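Side-chain contacts in ethylbenzene dehydrogenase beta-subunit (Aromatoleum aromaticum, PDB 2IVF), which is an iron-sulfur subunit with a 4Fe-4S dicluster domain, carrying three SF4 clusters and one F3S cluster beside a haem: residues 96-99 / 100-104; 124-128 / 129-133. All coordinates share one frame; numbering follows the deposited sequence.

Contact 1: residues 96-99 / 100-104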
loop_
_atom_site.group_PDB
_atom_site.type_symbol
_atom_site.label_atom_id
_atom_site.label_comp_id
_atom_site.label_asym_id
_atom_site.label_seq_id
_atom_site.Cartn_x
_atom_site.Cartn_y
_atom_site.Cartn_z
ATOM N N GLN B 96 0.801 -1.998 19.779
ATOM C CA GLN B 96 1.819 -1.046 20.208
ATOM C C GLN B 96 3.121 -1.471 19.552
ATOM O O GLN B 96 3.373 -2.666 19.369
ATOM C CB GLN B 96 1.946 -1.113 21.694
ATOM C CG GLN B 96 0.542 -0.965 22.399
ATOM C CD GLN B 96 -0.001 0.417 22.179
ATOM O OE1 GLN B 96 0.632 1.403 22.566
ATOM N NE2 GLN B 96 -1.158 0.521 21.526
ATOM N N PHE B 97 3.970 -0.503 19.253
ATOM C CA PHE B 97 5.233 -0.782 18.571
ATOM C C PHE B 97 6.388 -0.288 19.393
ATOM O O PHE B 97 6.189 0.440 20.342
ATOM C CB PHE B 97 5.207 -0.177 17.187
ATOM C CG PHE B 97 4.259 -0.893 16.263
ATOM C CD1 PHE B 97 4.686 -1.962 15.523
ATOM C CD2 PHE B 97 2.927 -0.533 16.186
ATOM C CE1 PHE B 97 3.804 -2.658 14.707
ATOM C CE2 PHE B 97 2.073 -1.216 15.378
ATOM C CZ PHE B 97 2.519 -2.293 14.636
ATOM N N ASN B 98 7.608 -0.696 19.050
ATOM C CA ASN B 98 8.747 -0.510 19.943
ATOM C C ASN B 98 9.874 0.300 19.329
ATOM O O ASN B 98 11.049 -0.049 19.431
ATOM C CB ASN B 98 9.253 -1.884 20.402
ATOM C CG ASN B 98 9.724 -2.738 19.270
ATOM O OD1 ASN B 98 9.192 -2.665 18.155
ATOM N ND2 ASN B 98 10.723 -3.571 19.538
ATOM N N HIS B 99 9.520 1.447 18.734
ATOM C CA HIS B 99 10.502 2.291 18.068
ATOM C C HIS B 99 11.709 2.613 18.927
ATOM O O HIS B 99 12.847 2.369 18.507
ATOM C CB HIS B 99 9.890 3.626 17.633
ATOM C CG HIS B 99 8.701 3.507 16.749
ATOM N ND1 HIS B 99 7.443 3.229 17.238
ATOM C CD2 HIS B 99 8.563 3.683 15.418
ATOM C CE1 HIS B 99 6.584 3.230 16.236
ATOM N NE2 HIS B 99 7.243 3.487 15.119
ATOM N N LYS B 100 11.470 3.148 20.147
ATOM C CA LYS B 100 12.579 3.517 21.050
ATOM C C LYS B 100 13.520 2.338 21.291
ATOM O O LYS B 100 14.730 2.477 21.191
ATOM C CB LYS B 100 12.081 4.042 22.423
ATOM C CG LYS B 100 13.204 4.686 23.291
ATOM C CD LYS B 100 12.703 5.246 24.664
ATOM C CE LYS B 100 13.806 5.382 25.669
ATOM N NZ LYS B 100 13.316 5.903 27.023
ATOM N N GLU B 101 12.941 1.171 21.570
ATOM C CA GLU B 101 13.703 -0.032 21.877
ATOM C C GLU B 101 14.650 -0.418 20.742
ATOM O O GLU B 101 15.801 -0.789 20.964
ATOM C CB GLU B 101 12.741 -1.204 22.158
ATOM C CG GLU B 101 13.434 -2.380 22.718
ATOM C CD GLU B 101 12.511 -3.510 23.073
ATOM O OE1 GLU B 101 11.530 -3.755 22.350
ATOM O OE2 GLU B 101 12.822 -4.184 24.086
ATOM N N VAL B 102 14.139 -0.347 19.521
ATOM C CA VAL B 102 14.906 -0.713 18.327
ATOM C C VAL B 102 15.965 0.351 17.949
ATOM O O VAL B 102 17.084 0.014 17.551
ATOM C CB VAL B 102 13.976 -1.011 17.161
ATOM C CG1 VAL B 102 14.796 -1.326 15.907
ATOM C CG2 VAL B 102 13.032 -2.155 17.517
ATOM N N PHE B 103 15.657 1.642 18.124
ATOM C CA PHE B 103 16.555 2.689 17.592
ATOM C C PHE B 103 17.573 3.241 18.554
ATOM O O PHE B 103 18.651 3.674 18.146
ATOM C CB PHE B 103 15.701 3.863 17.074
ATOM C CG PHE B 103 14.616 3.470 16.120
ATOM C CD1 PHE B 103 14.733 2.358 15.284
ATOM C CD2 PHE B 103 13.482 4.264 15.995
ATOM C CE1 PHE B 103 13.739 2.045 14.375
ATOM C CE2 PHE B 103 12.473 3.930 15.090
ATOM C CZ PHE B 103 12.585 2.820 14.288
ATOM N N TYR B 104 17.226 3.286 19.838
ATOM C CA TYR B 104 17.918 4.168 20.765
ATOM C C TYR B 104 18.432 3.510 22.032
ATOM O O TYR B 104 19.095 4.186 22.834
ATOM C CB TYR B 104 16.961 5.301 21.176
ATOM C CG TYR B 104 16.433 6.077 19.996
ATOM C CD1 TYR B 104 17.315 6.662 19.102
ATOM C CD2 TYR B 104 15.086 6.266 19.802
ATOM C CE1 TYR B 104 16.876 7.361 18.037
ATOM C CE2 TYR B 104 14.624 6.974 18.709
ATOM C CZ TYR B 104 15.556 7.534 17.834
ATOM O OH TYR B 104 15.160 8.244 16.736
#
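Asn98 and Glu101 meet at the start of helix 99-104, where Asn98 occupies the N-cap position and the first turn winds up behind it. The Asn98 side chain does not cap the helix. Its CG sits between the backbone N and the carbonyl carbon (chi1 61°), which carries the amide toward the side of Glu101 and Val102. From there ND2 gives a nearly straight hydrogen bond to Glu101 OE1, 2.9 Å long, leaving almost within its own amide plane but reaching the carboxylate on the anti side. The two planar groups stand close to perpendicular, at 86°. ND2 also bonds to His112 O and OD1 accepts from His114 N, so the amide is gripped by the loop that follows the helix, while Glu101 OE2 forms a salt bridge with Lys107. Off the plane of the amide, Val102 CG2 comes within 3.4 Å of Asn98 ND2, and Val102 N bonds to Asn98 O.

His99, buried, runs alongside Phe103 one turn on, both side chains pointing the same way. Their ring planes lie at 68°, an oblique pairing in which the Phe103 rim meets the His99 ring at its edge. His99 is fixed further by an edge-to-face contact with Phe113 and by a hydrogen bond from NE2 to Thr860 O of the alpha-subunit. Phe103 N closes the turn on His99 O at 2.9 Å, and the same oxygen lies over one face of the Phe103 ring, 3.2 Å from Phe103 CG; beside it, Phe103 CE2 packs 3.6 Å from His99 CB.

Contact 2: residues 124-128 / 129-133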
loop_
_atom_site.group_PDB
_atom_site.type_symbol
_atom_site.label_atom_id
_atom_site.label_comp_id
_atom_site.label_asym_id
_atom_site.label_seq_id
_atom_site.Cartn_x
_atom_site.Cartn_y
_atom_site.Cartn_z
ATOM N N PRO B 124 1.204 -10.405 19.291
ATOM C CA PRO B 124 -0.154 -10.715 18.876
ATOM C C PRO B 124 -0.187 -11.994 18.082
ATOM O O PRO B 124 0.755 -12.303 17.366
ATOM C CB PRO B 124 -0.535 -9.528 18.001
ATOM C CG PRO B 124 0.763 -8.972 17.464
ATOM C CD PRO B 124 1.812 -9.310 18.507
ATOM N N ALA B 125 -1.258 -12.751 18.232
ATOM C CA ALA B 125 -1.489 -13.900 17.387
ATOM C C ALA B 125 -2.727 -13.658 16.528
ATOM O O ALA B 125 -3.212 -14.562 15.814
ATOM C CB ALA B 125 -1.641 -15.176 18.274
ATOM N N TRP B 126 -3.260 -12.439 16.635
ATOM C CA TRP B 126 -4.341 -11.981 15.820
ATOM C C TRP B 126 -4.331 -10.462 15.877
ATOM O O TRP B 126 -3.670 -9.848 16.733
ATOM C CB TRP B 126 -5.666 -12.540 16.313
ATOM C CG TRP B 126 -6.813 -12.140 15.479
ATOM C CD1 TRP B 126 -7.713 -11.144 15.744
ATOM C CD2 TRP B 126 -7.184 -12.688 14.208
ATOM N NE1 TRP B 126 -8.632 -11.054 14.729
ATOM C CE2 TRP B 126 -8.316 -11.976 13.761
ATOM C CE3 TRP B 126 -6.667 -13.703 13.395
ATOM C CZ2 TRP B 126 -8.915 -12.241 12.559
ATOM C CZ3 TRP B 126 -7.299 -13.996 12.230
ATOM C CH2 TRP B 126 -8.409 -13.282 11.814
ATOM N N GLY B 127 -5.017 -9.869 14.919
ATOM C CA GLY B 127 -5.279 -8.452 14.908
ATOM C C GLY B 127 -6.162 -8.102 13.726
ATOM O O GLY B 127 -6.562 -8.972 12.931
ATOM N N TYR B 128 -6.432 -6.815 13.583
ATOM C CA TYR B 128 -7.226 -6.307 12.473
ATOM C C TYR B 128 -6.599 -6.803 11.167
ATOM O O TYR B 128 -5.391 -6.635 10.965
ATOM C CB TYR B 128 -7.212 -4.774 12.491
ATOM C CG TYR B 128 -7.959 -4.211 11.309
ATOM C CD1 TYR B 128 -9.324 -4.354 11.203
ATOM C CD2 TYR B 128 -7.284 -3.650 10.242
ATOM C CE1 TYR B 128 -10.016 -3.877 10.085
ATOM C CE2 TYR B 128 -7.950 -3.156 9.128
ATOM C CZ TYR B 128 -9.319 -3.303 9.041
ATOM O OH TYR B 128 -9.973 -2.813 7.937
ATOM N N ASN B 129 -7.410 -7.420 10.305
ATOM C CA ASN B 129 -6.993 -7.791 8.963
ATOM C C ASN B 129 -5.835 -8.786 8.969
ATOM O O ASN B 129 -5.016 -8.832 8.059
ATOM C CB ASN B 129 -6.621 -6.529 8.163
ATOM C CG ASN B 129 -6.615 -6.776 6.683
ATOM O OD1 ASN B 129 -7.337 -7.657 6.214
ATOM N ND2 ASN B 129 -5.782 -6.047 5.932
ATOM N N TRP B 130 -5.801 -9.613 10.006
ATOM C CA TRP B 130 -4.683 -10.569 10.199
ATOM C C TRP B 130 -4.705 -11.605 9.076
ATOM O O TRP B 130 -3.629 -12.092 8.647
ATOM C CB TRP B 130 -4.873 -11.272 11.533
ATOM C CG TRP B 130 -3.792 -12.172 11.934
ATOM C CD1 TRP B 130 -3.708 -13.494 11.719
ATOM C CD2 TRP B 130 -2.636 -11.807 12.704
ATOM N NE1 TRP B 130 -2.559 -13.983 12.294
ATOM C CE2 TRP B 130 -1.882 -12.961 12.891
ATOM C CE3 TRP B 130 -2.175 -10.602 13.242
ATOM C CZ2 TRP B 130 -0.675 -12.970 13.611
ATOM C CZ3 TRP B 130 -0.930 -10.589 13.883
ATOM C CH2 TRP B 130 -0.214 -11.765 14.085
ATOM N N ASP B 131 -5.915 -11.951 8.637
ATOM C CA ASP B 131 -6.098 -12.978 7.591
ATOM C C ASP B 131 -6.193 -12.411 6.178
ATOM O O ASP B 131 -6.725 -13.044 5.244
ATOM C CB ASP B 131 -7.217 -13.994 7.910
ATOM C CG ASP B 131 -8.595 -13.374 8.072
ATOM O OD1 ASP B 131 -8.759 -12.138 7.979
ATOM O OD2 ASP B 131 -9.513 -14.192 8.293
ATOM N N GLU B 132 -5.566 -11.254 6.035
ATOM C CA GLU B 132 -5.424 -10.590 4.774
ATOM C C GLU B 132 -4.881 -11.512 3.685
ATOM O O GLU B 132 -3.881 -12.199 3.886
ATOM C CB GLU B 132 -4.526 -9.369 4.939
ATOM C CG GLU B 132 -4.496 -8.428 3.736
ATOM C CD GLU B 132 -3.674 -7.203 3.999
ATOM O OE1 GLU B 132 -2.696 -7.303 4.774
ATOM O OE2 GLU B 132 -3.978 -6.161 3.402
ATOM N N ASP B 133 -5.539 -11.459 2.533
ATOM C CA ASP B 133 -5.052 -12.088 1.281
ATOM C C ASP B 133 -5.030 -13.602 1.372
ATOM O O ASP B 133 -4.364 -14.254 0.592
ATOM C CB ASP B 133 -3.652 -11.552 0.869
ATOM C CG ASP B 133 -3.715 -10.211 0.120
ATOM O OD1 ASP B 133 -4.774 -9.537 0.150
ATOM O OD2 ASP B 133 -2.680 -9.839 -0.517
#
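The backbone from Gly127 to Trp130 folds into a type II beta turn, closed by a weak hydrogen bond from Trp130 N to Gly127 O (3.1 Å), and a type I turn from Asn129 to Glu132 overlaps it at Asn129 and Trp130. Across the first turn the side chains of Trp126 and Trp130 run alongside each other in opposing senses, their planes 36° apart. Trp130 CB lies over the six-membered ring of Trp126, 3.7 Å from its centroid, and Trp126 CA returns the CH-pi contact over the five-membered ring of Trp130. Where the indoles come closest, Trp126 CE3 is 3.4 Å from Trp130 CD1. Trp130 CG is anti to the backbone N (chi1 -175°), which lays the indole back along the incoming chain, with Ala125 O over the same face as Trp126 CA.

These overlapping turns belong to the long loop between helix 99-104 and strand 136-138, and they meet the alpha-subunit: Arg869 and Arg906 of that chain both bond to Trp130 O. Within the beta-subunit, Arg66 makes a cation-pi contact with Trp126. Asn129 CB packs over the Tyr128 ring, 4.0 Å from its centroid, while Tyr128 OH bonds to Gln32 and Val56, both lining an SF4 pocket.

Overall arrangement
From the N terminus the chain passes strand 79-80 and a loop before reaching contact 1, which closes the first turn of helix 99-104 about 33 Å from the chain centre. A connection of some twenty residues then leads back to contact 2, a pair of turns about 16 Å from that centre and ahead of strand 136-138. The two contacts come in series, neither nesting nor crossing; the centres of contact 1 and contact 2 lie about 21 Å apart, and the nearest atoms of contact 1 and contact 2, about 7 Å apart, do not touch. Pro115, in the connection, packs against both Phe97 and Pro124. Both contacts face the alpha-subunit, contact 1 on an outlying arm and contact 2 nearer the iron-sulfur clusters.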